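Local coordinates for tRNA dimethylallyltransferase (Bacillus halodurans, PDB 3EXA), which probably transfers a dimethylallyl group from dimethylallyl diphosphate to the adenine at position 37 of tRNAs that read codons beginning with uridine, at residues 3-9 against 190-196; 37-41 against 69-73; 100-106 against 274-278; 208-213 against 263-268. All blocks are in the same frame, centred on the assembly; numbering follows the deposited sequence.

Contact 1: residues 3-9 against 190-196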
loop_
_atom_site.group_PDB
_atom_site.type_symbol
_atom_site.label_atom_id
_atom_site.label_comp_id
_atom_site.label_asym_id
_atom_site.label_seq_id
_atom_site.Cartn_x
_atom_site.Cartn_y
_atom_site.Cartn_z
ATOM N N GLU A 3 30.928 10.479 2.050
ATOM C CA GLU A 3 30.933 11.307 0.845
ATOM C C GLU A 3 30.645 12.745 1.287
ATOM O O GLU A 3 29.753 12.986 2.107
ATOM C CB GLU A 3 29.828 10.871 -0.125
ATOM C CG GLU A 3 30.137 9.673 -1.007
ATOM C CD GLU A 3 28.950 9.266 -1.871
ATOM O OE1 GLU A 3 28.252 10.161 -2.393
ATOM O OE2 GLU A 3 28.713 8.051 -2.041
ATOM N N LYS A 4 31.395 13.689 0.724
ATOM C CA LYS A 4 31.259 15.109 1.038
ATOM C C LYS A 4 30.214 15.780 0.154
ATOM O O LYS A 4 30.149 15.517 -1.045
ATOM C CB LYS A 4 32.595 15.823 0.842
ATOM C CG LYS A 4 33.697 15.369 1.771
ATOM C CD LYS A 4 34.987 16.105 1.461
ATOM C CE LYS A 4 36.128 15.587 2.321
ATOM N NZ LYS A 4 37.448 16.168 1.930
ATOM N N LEU A 5 29.409 16.657 0.749
ATOM C CA LEU A 5 28.369 17.361 0.007
ATOM C C LEU A 5 28.156 18.781 0.510
ATOM O O LEU A 5 27.857 18.995 1.686
ATOM C CB LEU A 5 27.057 16.597 0.107
ATOM C CG LEU A 5 25.808 17.282 -0.429
ATOM C CD1 LEU A 5 26.014 17.752 -1.862
ATOM C CD2 LEU A 5 24.661 16.296 -0.340
ATOM N N VAL A 6 28.309 19.755 -0.384
ATOM C CA VAL A 6 28.100 21.150 -0.012
ATOM C C VAL A 6 26.717 21.583 -0.489
ATOM O O VAL A 6 26.363 21.351 -1.642
ATOM C CB VAL A 6 29.151 22.091 -0.661
ATOM C CG1 VAL A 6 28.844 23.539 -0.278
ATOM C CG2 VAL A 6 30.562 21.715 -0.211
ATOM N N ALA A 7 25.929 22.194 0.395
ATOM C CA ALA A 7 24.603 22.665 0.003
ATOM C C ALA A 7 24.519 24.175 0.167
ATOM O O ALA A 7 24.945 24.721 1.185
ATOM C CB ALA A 7 23.524 21.989 0.834
ATOM N N ILE A 8 24.002 24.848 -0.856
ATOM C CA ILE A 8 23.834 26.291 -0.831
ATOM C C ILE A 8 22.344 26.525 -0.994
ATOM O O ILE A 8 21.774 26.277 -2.053
ATOM C CB ILE A 8 24.588 26.977 -1.987
ATOM C CG1 ILE A 8 26.068 26.620 -1.925
ATOM C CG2 ILE A 8 24.406 28.489 -1.906
ATOM C CD1 ILE A 8 26.866 27.158 -3.081
ATOM N N VAL A 9 21.715 26.991 0.075
ATOM C CA VAL A 9 20.284 27.227 0.090
ATOM C C VAL A 9 20.002 28.700 0.358
ATOM O O VAL A 9 20.887 29.437 0.785
ATOM C CB VAL A 9 19.652 26.420 1.200
ATOM C CG1 VAL A 9 20.059 24.953 1.064
ATOM C CG2 VAL A 9 20.123 26.975 2.541
ATOM N N TYR A 190 26.049 12.059 4.672
ATOM C CA TYR A 190 27.150 12.788 4.031
ATOM C C TYR A 190 27.959 13.661 4.999
ATOM O O TYR A 190 27.535 13.934 6.128
ATOM C CB TYR A 190 26.628 13.711 2.909
ATOM C CG TYR A 190 25.887 13.042 1.774
ATOM C CD1 TYR A 190 24.501 13.034 1.734
ATOM C CD2 TYR A 190 26.580 12.413 0.739
ATOM C CE1 TYR A 190 23.819 12.418 0.698
ATOM C CE2 TYR A 190 25.909 11.789 -0.306
ATOM C CZ TYR A 190 24.522 11.795 -0.321
ATOM O OH TYR A 190 23.844 11.174 -1.347
ATOM N N ASN A 191 29.138 14.076 4.540
ATOM C CA ASN A 191 29.993 14.991 5.292
ATOM C C ASN A 191 29.436 16.277 4.698
ATOM O O ASN A 191 29.981 16.817 3.732
ATOM C CB ASN A 191 31.467 14.821 4.890
ATOM C CG ASN A 191 32.378 15.861 5.529
ATOM O OD1 ASN A 191 31.915 16.888 6.037
ATOM N ND2 ASN A 191 33.682 15.608 5.484
ATOM N N LEU A 192 28.318 16.728 5.253
ATOM C CA LEU A 192 27.646 17.905 4.745
ATOM C C LEU A 192 27.961 19.228 5.424
ATOM O O LEU A 192 28.151 19.310 6.642
ATOM C CB LEU A 192 26.130 17.671 4.753
ATOM C CG LEU A 192 25.198 18.760 4.185
ATOM C CD1 LEU A 192 23.914 18.125 3.727
ATOM C CD2 LEU A 192 24.910 19.822 5.240
ATOM N N VAL A 193 28.029 20.256 4.582
ATOM C CA VAL A 193 28.251 21.633 4.976
ATOM C C VAL A 193 27.138 22.385 4.238
ATOM O O VAL A 193 27.073 22.399 3.002
ATOM C CB VAL A 193 29.634 22.156 4.526
ATOM C CG1 VAL A 193 29.762 23.638 4.852
ATOM C CG2 VAL A 193 30.737 21.382 5.238
HETATM N N MSE A 194 26.239 22.973 5.014
HETATM C CA MSE A 194 25.113 23.697 4.466
HETATM C C MSE A 194 25.230 25.179 4.801
HETATM O O MSE A 194 25.339 25.546 5.968
HETATM C CB MSE A 194 23.828 23.130 5.059
HETATM C CG MSE A 194 22.625 23.250 4.160
HETATM SE SE MSE A 194 21.133 22.189 4.790
HETATM C CE MSE A 194 19.722 23.456 4.426
ATOM N N ILE A 195 25.219 26.028 3.781
ATOM C CA ILE A 195 25.310 27.469 4.000
ATOM C C ILE A 195 24.049 28.123 3.463
ATOM O O ILE A 195 23.455 27.635 2.506
ATOM C CB ILE A 195 26.519 28.091 3.261
ATOM C CG1 ILE A 195 26.403 27.802 1.768
ATOM C CG2 ILE A 195 27.836 27.537 3.819
ATOM C CD1 ILE A 195 27.439 28.487 0.931
ATOM N N GLY A 196 23.636 29.225 4.073
ATOM C CA GLY A 196 22.445 29.906 3.600
ATOM C C GLY A 196 22.745 31.354 3.275
ATOM O O GLY A 196 23.496 32.010 3.996
HETATM O O HOH W 1 25.521 10.143 -3.275
#

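Contact 2: residues 37-41 against 69-73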
loop_
_atom_site.group_PDB
_atom_site.type_symbol
_atom_site.label_atom_id
_atom_site.label_comp_id
_atom_site.label_asym_id
_atom_site.label_seq_id
_atom_site.Cartn_x
_atom_site.Cartn_y
_atom_site.Cartn_z
HETATM N N MSE A 37 11.946 23.251 -10.823
HETATM C CA MSE A 37 11.429 23.865 -12.042
HETATM C C MSE A 37 12.459 23.927 -13.156
HETATM O O MSE A 37 12.099 23.986 -14.329
HETATM C CB MSE A 37 10.888 25.267 -11.754
HETATM C CG MSE A 37 9.535 25.257 -11.072
HETATM SE SE MSE A 37 8.179 24.283 -12.103
HETATM C CE MSE A 37 7.981 22.715 -10.947
ATOM N N GLN A 38 13.735 23.906 -12.782
ATOM C CA GLN A 38 14.828 23.957 -13.742
ATOM C C GLN A 38 14.881 22.711 -14.614
ATOM O O GLN A 38 15.594 22.693 -15.617
ATOM C CB GLN A 38 16.173 24.072 -13.023
ATOM C CG GLN A 38 16.325 25.274 -12.122
ATOM C CD GLN A 38 16.418 26.558 -12.896
ATOM O OE1 GLN A 38 15.488 26.930 -13.609
ATOM N NE2 GLN A 38 17.544 27.245 -12.768
ATOM N N VAL A 39 14.153 21.663 -14.236
ATOM C CA VAL A 39 14.190 20.428 -15.019
ATOM C C VAL A 39 13.419 20.521 -16.323
ATOM O O VAL A 39 13.785 19.876 -17.307
ATOM C CB VAL A 39 13.640 19.197 -14.223
ATOM C CG1 VAL A 39 14.260 19.151 -12.821
ATOM C CG2 VAL A 39 12.118 19.226 -14.167
ATOM N N TYR A 40 12.370 21.339 -16.338
ATOM C CA TYR A 40 11.521 21.482 -17.523
ATOM C C TYR A 40 12.127 22.304 -18.645
ATOM O O TYR A 40 12.369 23.497 -18.495
ATOM C CB TYR A 40 10.171 22.085 -17.120
ATOM C CG TYR A 40 9.391 21.218 -16.157
ATOM C CD1 TYR A 40 8.810 20.020 -16.584
ATOM C CD2 TYR A 40 9.258 21.573 -14.825
ATOM C CE1 TYR A 40 8.118 19.198 -15.702
ATOM C CE2 TYR A 40 8.571 20.760 -13.933
ATOM C CZ TYR A 40 8.005 19.578 -14.375
ATOM O OH TYR A 40 7.323 18.767 -13.493
ATOM N N ARG A 41 12.362 21.664 -19.781
ATOM C CA ARG A 41 12.929 22.373 -20.914
ATOM C C ARG A 41 11.894 23.179 -21.680
ATOM O O ARG A 41 10.732 22.784 -21.784
ATOM C CB ARG A 41 13.644 21.399 -21.850
ATOM C CG ARG A 41 13.114 20.004 -21.794
ATOM C CD ARG A 41 14.113 19.073 -22.411
ATOM N NE ARG A 41 13.843 17.704 -22.004
ATOM C CZ ARG A 41 14.590 16.663 -22.344
ATOM N NH1 ARG A 41 15.664 16.831 -23.105
ATOM N NH2 ARG A 41 14.263 15.451 -21.918
ATOM N N SER A 69 5.238 18.482 -19.844
ATOM C CA SER A 69 4.012 17.708 -19.640
ATOM C C SER A 69 4.226 16.612 -18.596
ATOM O O SER A 69 3.264 16.069 -18.052
ATOM C CB SER A 69 3.542 17.071 -20.955
ATOM O OG SER A 69 4.402 16.020 -21.357
ATOM N N GLU A 70 5.490 16.293 -18.319
ATOM C CA GLU A 70 5.839 15.252 -17.352
ATOM C C GLU A 70 5.891 15.764 -15.926
ATOM O O GLU A 70 6.021 16.965 -15.684
ATOM C CB GLU A 70 7.200 14.645 -17.686
ATOM C CG GLU A 70 7.390 14.290 -19.146
ATOM C CD GLU A 70 8.734 13.631 -19.413
ATOM O OE1 GLU A 70 8.905 12.449 -19.041
ATOM O OE2 GLU A 70 9.622 14.297 -19.989
ATOM N N SER A 71 5.803 14.842 -14.975
ATOM C CA SER A 71 5.863 15.203 -13.564
ATOM C C SER A 71 7.251 14.859 -13.037
ATOM O O SER A 71 7.921 13.973 -13.567
ATOM C CB SER A 71 4.825 14.423 -12.770
ATOM O OG SER A 71 5.193 13.063 -12.706
ATOM N N PHE A 72 7.668 15.556 -11.985
ATOM C CA PHE A 72 8.979 15.345 -11.380
ATOM C C PHE A 72 8.873 15.459 -9.861
ATOM O O PHE A 72 9.076 16.533 -9.289
ATOM C CB PHE A 72 9.977 16.385 -11.908
ATOM C CG PHE A 72 11.412 16.034 -11.642
ATOM C CD1 PHE A 72 12.007 14.962 -12.299
ATOM C CD2 PHE A 72 12.156 16.743 -10.705
ATOM C CE1 PHE A 72 13.319 14.600 -12.022
ATOM C CE2 PHE A 72 13.466 16.386 -10.426
ATOM C CZ PHE A 72 14.049 15.310 -11.084
ATOM N N SER A 73 8.565 14.341 -9.212
ATOM C CA SER A 73 8.411 14.314 -7.766
ATOM C C SER A 73 9.737 14.347 -7.019
ATOM O O SER A 73 10.814 14.197 -7.603
ATOM C CB SER A 73 7.647 13.059 -7.332
ATOM O OG SER A 73 8.459 11.902 -7.468
#

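Contact 3: residues 100-106 against 274-278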
loop_
_atom_site.group_PDB
_atom_site.type_symbol
_atom_site.label_atom_id
_atom_site.label_comp_id
_atom_site.label_asym_id
_atom_site.label_seq_id
_atom_site.Cartn_x
_atom_site.Cartn_y
_atom_site.Cartn_z
ATOM N N GLY A 100 16.739 25.347 -4.927
ATOM C CA GLY A 100 15.693 24.363 -4.690
ATOM C C GLY A 100 14.827 24.601 -3.467
ATOM O O GLY A 100 15.092 25.493 -2.663
ATOM N N THR A 101 13.771 23.806 -3.334
ATOM C CA THR A 101 12.889 23.929 -2.183
ATOM C C THR A 101 13.355 22.930 -1.136
ATOM O O THR A 101 13.985 21.922 -1.466
ATOM C CB THR A 101 11.421 23.597 -2.526
ATOM O OG1 THR A 101 11.281 22.178 -2.682
ATOM C CG2 THR A 101 11.001 24.285 -3.814
ATOM N N GLY A 102 13.021 23.210 0.119
ATOM C CA GLY A 102 13.419 22.345 1.213
ATOM C C GLY A 102 13.082 20.885 1.013
ATOM O O GLY A 102 13.830 20.003 1.433
ATOM N N LEU A 103 11.954 20.627 0.366
ATOM C CA LEU A 103 11.517 19.263 0.116
ATOM C C LEU A 103 12.526 18.426 -0.653
ATOM O O LEU A 103 12.788 17.277 -0.294
ATOM C CB LEU A 103 10.201 19.270 -0.652
ATOM C CG LEU A 103 8.954 18.921 0.142
ATOM C CD1 LEU A 103 7.753 19.019 -0.785
ATOM C CD2 LEU A 103 9.081 17.519 0.719
ATOM N N TYR A 104 13.086 18.998 -1.713
ATOM C CA TYR A 104 14.050 18.281 -2.541
ATOM C C TYR A 104 15.431 18.178 -1.900
ATOM O O TYR A 104 16.108 17.155 -2.036
ATOM C CB TYR A 104 14.156 18.944 -3.925
ATOM C CG TYR A 104 12.940 18.733 -4.817
ATOM C CD1 TYR A 104 11.652 19.053 -4.371
ATOM C CD2 TYR A 104 13.079 18.217 -6.107
ATOM C CE1 TYR A 104 10.525 18.861 -5.189
ATOM C CE2 TYR A 104 11.962 18.019 -6.937
ATOM C CZ TYR A 104 10.689 18.343 -6.469
ATOM O OH TYR A 104 9.574 18.139 -7.264
ATOM N N VAL A 105 15.844 19.229 -1.194
ATOM C CA VAL A 105 17.144 19.223 -0.538
ATOM C C VAL A 105 17.148 18.305 0.677
ATOM O O VAL A 105 18.087 17.533 0.858
ATOM C CB VAL A 105 17.589 20.655 -0.099
ATOM C CG1 VAL A 105 17.648 21.575 -1.303
ATOM C CG2 VAL A 105 16.640 21.208 0.945
ATOM N N ASN A 106 16.106 18.366 1.505
ATOM C CA ASN A 106 16.058 17.500 2.686
ATOM C C ASN A 106 15.980 16.036 2.328
ATOM O O ASN A 106 16.528 15.199 3.033
ATOM C CB ASN A 106 14.876 17.843 3.578
ATOM C CG ASN A 106 15.082 19.124 4.323
ATOM O OD1 ASN A 106 16.162 19.712 4.276
ATOM N ND2 ASN A 106 14.056 19.568 5.029
ATOM N N GLN A 274 10.502 30.255 1.781
ATOM C CA GLN A 274 11.704 29.465 1.584
ATOM C C GLN A 274 12.728 29.774 2.672
ATOM O O GLN A 274 13.433 28.882 3.145
ATOM C CB GLN A 274 12.279 29.730 0.194
ATOM C CG GLN A 274 11.501 29.028 -0.906
ATOM C CD GLN A 274 11.839 27.549 -1.001
ATOM O OE1 GLN A 274 12.943 27.183 -1.418
ATOM N NE2 GLN A 274 10.894 26.688 -0.607
ATOM N N LEU A 275 12.792 31.040 3.076
ATOM C CA LEU A 275 13.712 31.477 4.122
ATOM C C LEU A 275 13.303 30.871 5.461
ATOM O O LEU A 275 14.144 30.380 6.217
ATOM C CB LEU A 275 13.711 33.005 4.215
ATOM C CG LEU A 275 14.878 33.723 3.522
ATOM C CD1 LEU A 275 14.527 35.177 3.255
ATOM C CD2 LEU A 275 16.106 33.627 4.417
ATOM N N THR A 276 12.006 30.902 5.747
ATOM C CA THR A 276 11.496 30.351 6.987
ATOM C C THR A 276 11.850 28.873 7.091
ATOM O O THR A 276 12.327 28.407 8.127
ATOM C CB THR A 276 9.967 30.548 7.088
ATOM O OG1 THR A 276 9.700 31.907 7.465
ATOM C CG2 THR A 276 9.358 29.604 8.117
ATOM N N TRP A 277 11.651 28.137 6.011
ATOM C CA TRP A 277 11.974 26.733 6.029
ATOM C C TRP A 277 13.447 26.484 6.319
ATOM O O TRP A 277 13.766 25.670 7.175
ATOM C CB TRP A 277 11.611 26.086 4.704
ATOM C CG TRP A 277 11.853 24.625 4.703
ATOM C CD1 TRP A 277 12.422 23.898 3.707
ATOM C CD2 TRP A 277 11.495 23.693 5.734
ATOM N NE1 TRP A 277 12.449 22.567 4.048
ATOM C CE2 TRP A 277 11.894 22.412 5.292
ATOM C CE3 TRP A 277 10.895 23.814 7.002
ATOM C CZ2 TRP A 277 11.688 21.255 6.055
ATOM C CZ3 TRP A 277 10.693 22.661 7.764
ATOM C CH2 TRP A 277 11.099 21.400 7.288
ATOM N N PHE A 278 14.354 27.171 5.627
ATOM C CA PHE A 278 15.774 26.941 5.873
ATOM C C PHE A 278 16.262 27.479 7.212
ATOM O O PHE A 278 17.154 26.895 7.826
ATOM C CB PHE A 278 16.615 27.503 4.725
ATOM C CG PHE A 278 16.463 26.732 3.456
ATOM C CD1 PHE A 278 16.035 27.357 2.295
ATOM C CD2 PHE A 278 16.675 25.354 3.443
ATOM C CE1 PHE A 278 15.804 26.619 1.134
ATOM C CE2 PHE A 278 16.447 24.601 2.288
ATOM C CZ PHE A 278 16.010 25.235 1.129
#

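Contact 4: residues 208-213 against 263-268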
loop_
_atom_site.group_PDB
_atom_site.type_symbol
_atom_site.label_atom_id
_atom_site.label_comp_id
_atom_site.label_asym_id
_atom_site.label_seq_id
_atom_site.Cartn_x
_atom_site.Cartn_y
_atom_site.Cartn_z
ATOM N N ILE A 208 13.335 41.130 -6.194
ATOM C CA ILE A 208 12.389 40.120 -6.646
ATOM C C ILE A 208 11.397 40.749 -7.635
ATOM O O ILE A 208 11.040 40.127 -8.635
ATOM C CB ILE A 208 11.658 39.465 -5.444
ATOM C CG1 ILE A 208 12.659 38.605 -4.650
ATOM C CG2 ILE A 208 10.470 38.626 -5.915
ATOM C CD1 ILE A 208 12.121 38.009 -3.377
ATOM N N ASN A 209 10.977 41.986 -7.374
ATOM C CA ASN A 209 10.059 42.666 -8.279
ATOM C C ASN A 209 10.753 42.953 -9.605
ATOM O O ASN A 209 10.171 42.788 -10.683
ATOM C CB ASN A 209 9.565 43.989 -7.694
ATOM C CG ASN A 209 8.798 43.814 -6.404
ATOM O OD1 ASN A 209 8.047 42.851 -6.223
ATOM N ND2 ASN A 209 8.971 44.759 -5.500
ATOM N N ARG A 210 11.996 43.395 -9.531
ATOM C CA ARG A 210 12.739 43.681 -10.745
ATOM C C ARG A 210 12.970 42.373 -11.516
ATOM O O ARG A 210 12.990 42.356 -12.746
ATOM C CB ARG A 210 14.069 44.368 -10.403
ATOM C CG ARG A 210 15.045 44.471 -11.563
ATOM C CD ARG A 210 14.406 45.149 -12.747
ATOM N NE ARG A 210 15.337 45.249 -13.867
ATOM C CZ ARG A 210 14.973 45.565 -15.103
ATOM N NH1 ARG A 210 13.695 45.807 -15.371
ATOM N NH2 ARG A 210 15.879 45.642 -16.067
ATOM N N ARG A 211 13.134 41.272 -10.797
ATOM C CA ARG A 211 13.325 40.000 -11.469
ATOM C C ARG A 211 12.074 39.733 -12.305
ATOM O O ARG A 211 12.167 39.278 -13.445
ATOM C CB ARG A 211 13.522 38.877 -10.454
ATOM C CG ARG A 211 14.640 37.902 -10.793
ATOM C CD ARG A 211 14.122 36.489 -11.051
ATOM N NE ARG A 211 13.037 36.102 -10.146
ATOM C CZ ARG A 211 12.778 34.849 -9.775
ATOM N NH1 ARG A 211 11.763 34.591 -8.957
ATOM N NH2 ARG A 211 13.551 33.855 -10.198
ATOM N N VAL A 212 10.902 40.029 -11.744
ATOM C CA VAL A 212 9.639 39.807 -12.456
ATOM C C VAL A 212 9.545 40.651 -13.721
ATOM O O VAL A 212 9.212 40.149 -14.799
ATOM C CB VAL A 212 8.415 40.105 -11.557
ATOM C CG1 VAL A 212 7.122 40.009 -12.371
ATOM C CG2 VAL A 212 8.375 39.118 -10.423
ATOM N N ASP A 213 9.830 41.940 -13.587
ATOM C CA ASP A 213 9.788 42.816 -14.735
ATOM C C ASP A 213 10.754 42.243 -15.767
ATOM O O ASP A 213 10.426 42.159 -16.953
ATOM C CB ASP A 213 10.217 44.235 -14.360
ATOM C CG ASP A 213 9.414 44.811 -13.214
ATOM O OD1 ASP A 213 8.197 44.548 -13.116
ATOM O OD2 ASP A 213 10.012 45.553 -12.405
ATOM N N LEU A 263 1.953 38.056 -9.578
ATOM C CA LEU A 263 3.157 37.248 -9.736
ATOM C C LEU A 263 4.234 37.783 -8.808
ATOM O O LEU A 263 4.946 37.020 -8.162
ATOM C CB LEU A 263 3.658 37.309 -11.184
ATOM C CG LEU A 263 5.064 36.769 -11.451
ATOM C CD1 LEU A 263 5.222 35.399 -10.812
ATOM C CD2 LEU A 263 5.311 36.687 -12.946
ATOM N N LYS A 264 4.359 39.104 -8.750
ATOM C CA LYS A 264 5.355 39.711 -7.889
ATOM C C LYS A 264 5.085 39.368 -6.429
ATOM O O LYS A 264 5.997 38.998 -5.683
ATOM C CB LYS A 264 5.363 41.224 -8.074
ATOM C CG LYS A 264 6.043 41.681 -9.369
ATOM C CD LYS A 264 5.957 43.198 -9.544
ATOM C CE LYS A 264 6.768 43.677 -10.747
ATOM N NZ LYS A 264 6.775 45.164 -10.868
ATOM N N ARG A 265 3.823 39.494 -6.036
ATOM C CA ARG A 265 3.409 39.210 -4.677
ATOM C C ARG A 265 3.678 37.749 -4.347
ATOM O O ARG A 265 4.334 37.445 -3.347
ATOM C CB ARG A 265 1.928 39.550 -4.525
ATOM C CG ARG A 265 1.349 39.296 -3.149
ATOM C CD ARG A 265 0.286 40.349 -2.827
ATOM N NE ARG A 265 -0.616 40.578 -3.955
ATOM C CZ ARG A 265 -1.409 39.649 -4.483
ATOM N NH1 ARG A 265 -2.196 39.946 -5.511
ATOM N NH2 ARG A 265 -1.420 38.420 -3.981
ATOM N N ASN A 266 3.193 36.836 -5.185
ATOM C CA ASN A 266 3.437 35.422 -4.925
ATOM C C ASN A 266 4.935 35.128 -4.881
ATOM O O ASN A 266 5.371 34.289 -4.098
ATOM C CB ASN A 266 2.784 34.537 -5.990
ATOM C CG ASN A 266 1.279 34.667 -6.016
ATOM O OD1 ASN A 266 0.655 34.975 -5.004
ATOM N ND2 ASN A 266 0.687 34.421 -7.177
ATOM N N SER A 267 5.724 35.808 -5.712
ATOM C CA SER A 267 7.167 35.581 -5.716
ATOM C C SER A 267 7.795 36.009 -4.390
ATOM O O SER A 267 8.720 35.361 -3.894
ATOM C CB SER A 267 7.849 36.340 -6.861
ATOM O OG SER A 267 7.565 35.759 -8.123
ATOM N N ARG A 268 7.302 37.108 -3.823
ATOM C CA ARG A 268 7.824 37.589 -2.552
ATOM C C ARG A 268 7.376 36.663 -1.426
ATOM O O ARG A 268 8.167 36.321 -0.548
ATOM C CB ARG A 268 7.340 39.014 -2.260
ATOM C CG ARG A 268 7.899 40.079 -3.194
ATOM C CD ARG A 268 7.517 41.457 -2.675
ATOM N NE ARG A 268 6.079 41.575 -2.469
ATOM C CZ ARG A 268 5.229 42.069 -3.367
ATOM N NH1 ARG A 268 5.672 42.495 -4.542
ATOM N NH2 ARG A 268 3.936 42.146 -3.091
#

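Contact 1: residues 3-9 against 190-196
Leu5 meets Tyr190 as a methyl over a ring: Leu5 CD2 stands 4.1 Å from the Tyr190 ring centroid and 18° off its normal, a CH-pi contact shifted toward the rim. Glu3 runs alongside the same tyrosine, pointing the same way, its OE1 3.5 Å from Tyr190 CE2 and its carboxylate plane turned 65° from the ring. A water in the ring plane donates to Glu3 OE1 and is hydrogen-bonded to Tyr190 OH, 2.8 Å away. Replacing Tyr190 by an alanine would probably leave Leu5 CD2 without the ring beneath it and this water without its phenolic partner. On the same sheet face as Leu5, Ala7 CB packs 3.7 Å from Met194 CG, and the selenomethionine then bends at chi3 to cross Val9 at about a right angle. The other face pairs Ile8 with Ile195, side by side; the Ile195 CG1 branch sits between its own N and carbonyl carbon (chi1 58°), bringing CD1 within 3.7 Å of Ile8 CG1. Helices 16-25 and 294-317 close over this isoleucine side, while helix 74-90 packs on Leu5 and Tyr190. Six alternating backbone hydrogen bonds fix the register, from Asn191 N to Glu3 O at 2.7 Å to the longest, Val193 N to Leu5 O at 3.2 Å. Strands 4-9 and 191-198 are thus parallel neighbours inside a sheet with helices on both sides, and strand 4-9 runs straight into the predicted ATP-binding loop at Gly10, as in P-loop NTPase folds.

Contact 2: residues 37-41 against 69-73
One face of the Phe72 ring carries Val39 CG1, 4.1 Å from the ring centroid and 25° off the normal, offset toward the CD2-CE2 rim. The second branch of the valine serves another ring: Val39 CG2 stands 3.7 Å above the centre of the Tyr40 ring, so one isopropyl group is shared between two aromatic faces. At the edge of Tyr40, in its plane, lies Glu70 O, 3.1 Å from Tyr40 CE1. The same oxygen accepts the hydrogen bond from Tyr40 OH, also at 3.1 Å; the hydroxyl approaches at a C=O...O angle of 138°, tilted from the carbonyl plane. Phe72 CG is anti to the backbone N (chi1 -164°), which carries the ring toward Val39 while Phe72 CB remains 3.9 Å from Tyr40 OH. These are two loops that follow strands 29-33 and 60-61, on the side of the parallel sheet where the strands end, the usual functional edge of a P-loop fold; by similarity, Met37 and Gln38 belong to a region that contacts substrate tRNA. Beyond the pair, the Phe72 ring packs on Phe77 and Leu80 of helix 74-90, and the Phe72 backbone N is taken up by Gln236. Ser73 is the N-cap of that helix: its side chain caps a backbone N just beyond, while its own N bonds Asp76, a pattern consistent with a capping box. The Glu70 carboxylate turns back to the backbone N of Asp67. His125 of the second subunit packs against Ser71 and Ser73.

Contact 3: residues 100-106 against 274-278
This is an edge-on packing of two aromatic rings against the N-terminal end of helix 102-110, supplied by the last turns of helix 256-279. The short segments' axes are 11.2 Å apart at closest approach and run at 32°. Trp277 turns its edge to the helix start: with its CG anti to the backbone N (chi1 -177°), the indole edge points at Gly102, whose CA lies in the ring plane 3.0 Å from Trp277 NE1. Any side chain at Gly102 would collide here, since a modelled CB falls 1.6 Å from Trp277 NE1. One turn on, Asn106 approaches the same indole obliquely, amide and ring planes 56° apart, with ND2 3.1 Å from Trp277 CZ2. Phe278 also presents its edge: Val105 CG2 is 3.7 Å from Phe278 CE2, and Gly100 O lies in the ring plane near CZ. Thr101, the N-cap residue, directs OG1 to Asn132 of the second subunit. Phe278 further packs close to Gly10 of the predicted ATP-binding loop. By similarity, Thr101 and residues 272-279 contact substrate tRNA, so the rings join two parts of a probable tRNA-binding surface beside the P-loop.

Contact 4: residues 208-213 against 263-268
Arg268 NH1 donates to Asn209 OD1 at 2.9 Å with an N-H...O angle of 143°; the oxygen lies in the guanidinium plane, while the amide itself is turned 77° against it. Lys264 reaches across with an extended chain: its CG packs 3.6 Å from Val212 CB, and its NZ ends 2.7 Å from Asp213 OD1, a salt bridge whose hydrogen bond is weak, lysine and aspartate crossing at about a right angle. Beneath this polar rim, Ile208 CG2 touches Ser267 CB at 3.6 Å and Val212 CG1 meets Leu263 CD2 at 3.8 Å, the two side chains sliding past each other in opposite directions. Residues four apart on each helix, Ile208 and Val212 against Leu263 and Ser267, thus form the seam of a helix-helix packing in which helices 201-218 and 256-279 run roughly antiparallel, at 136°, with segment axes 9.3 Å apart. Ser267 is itself fixed from within its helix: OG donates to Leu263 O at 2.9 Å, and Ser267 N reaches that oxygen from the opposite face of its plane. Arg268 is steadied likewise, bending at chi3 so that one guanidinium face lies over its own helix, with Arg265 CA 3.4 Å above its plane and offset toward the rim. A leucine in place of Arg268 is likely to leave Asn209 OD1 without this donor and its amide freer to turn. Further out, Ile208 packs on Ala13 and Arg211 on Thr12, both in the loop expected, by similarity, to bind substrate, and Leu263 rests on Glu245 of helix 244-251.

From the N terminus, strand 4-9 opens the loop that contact 1 closes only at strand 191-198. Contact 2 is nested inside it, a short closure between two loops. Helix 102-110 then starts contact 3, which waits for the end of helix 256-279, so its segments alternate with those of contact 1 and the two loops cross. Contact 4 follows contact 1 in series and nests within contact 3, with which it shares helix 256-279. Contacts 1 and 3 touch where Met194 CE packs 3.7 Å from Phe278 CD2; contacts 2 and 3 meet through a probable hydrogen bond, Tyr104 OH to Phe72 O. The central sheet is thereby tied to the loops and helices beyond its strand ends.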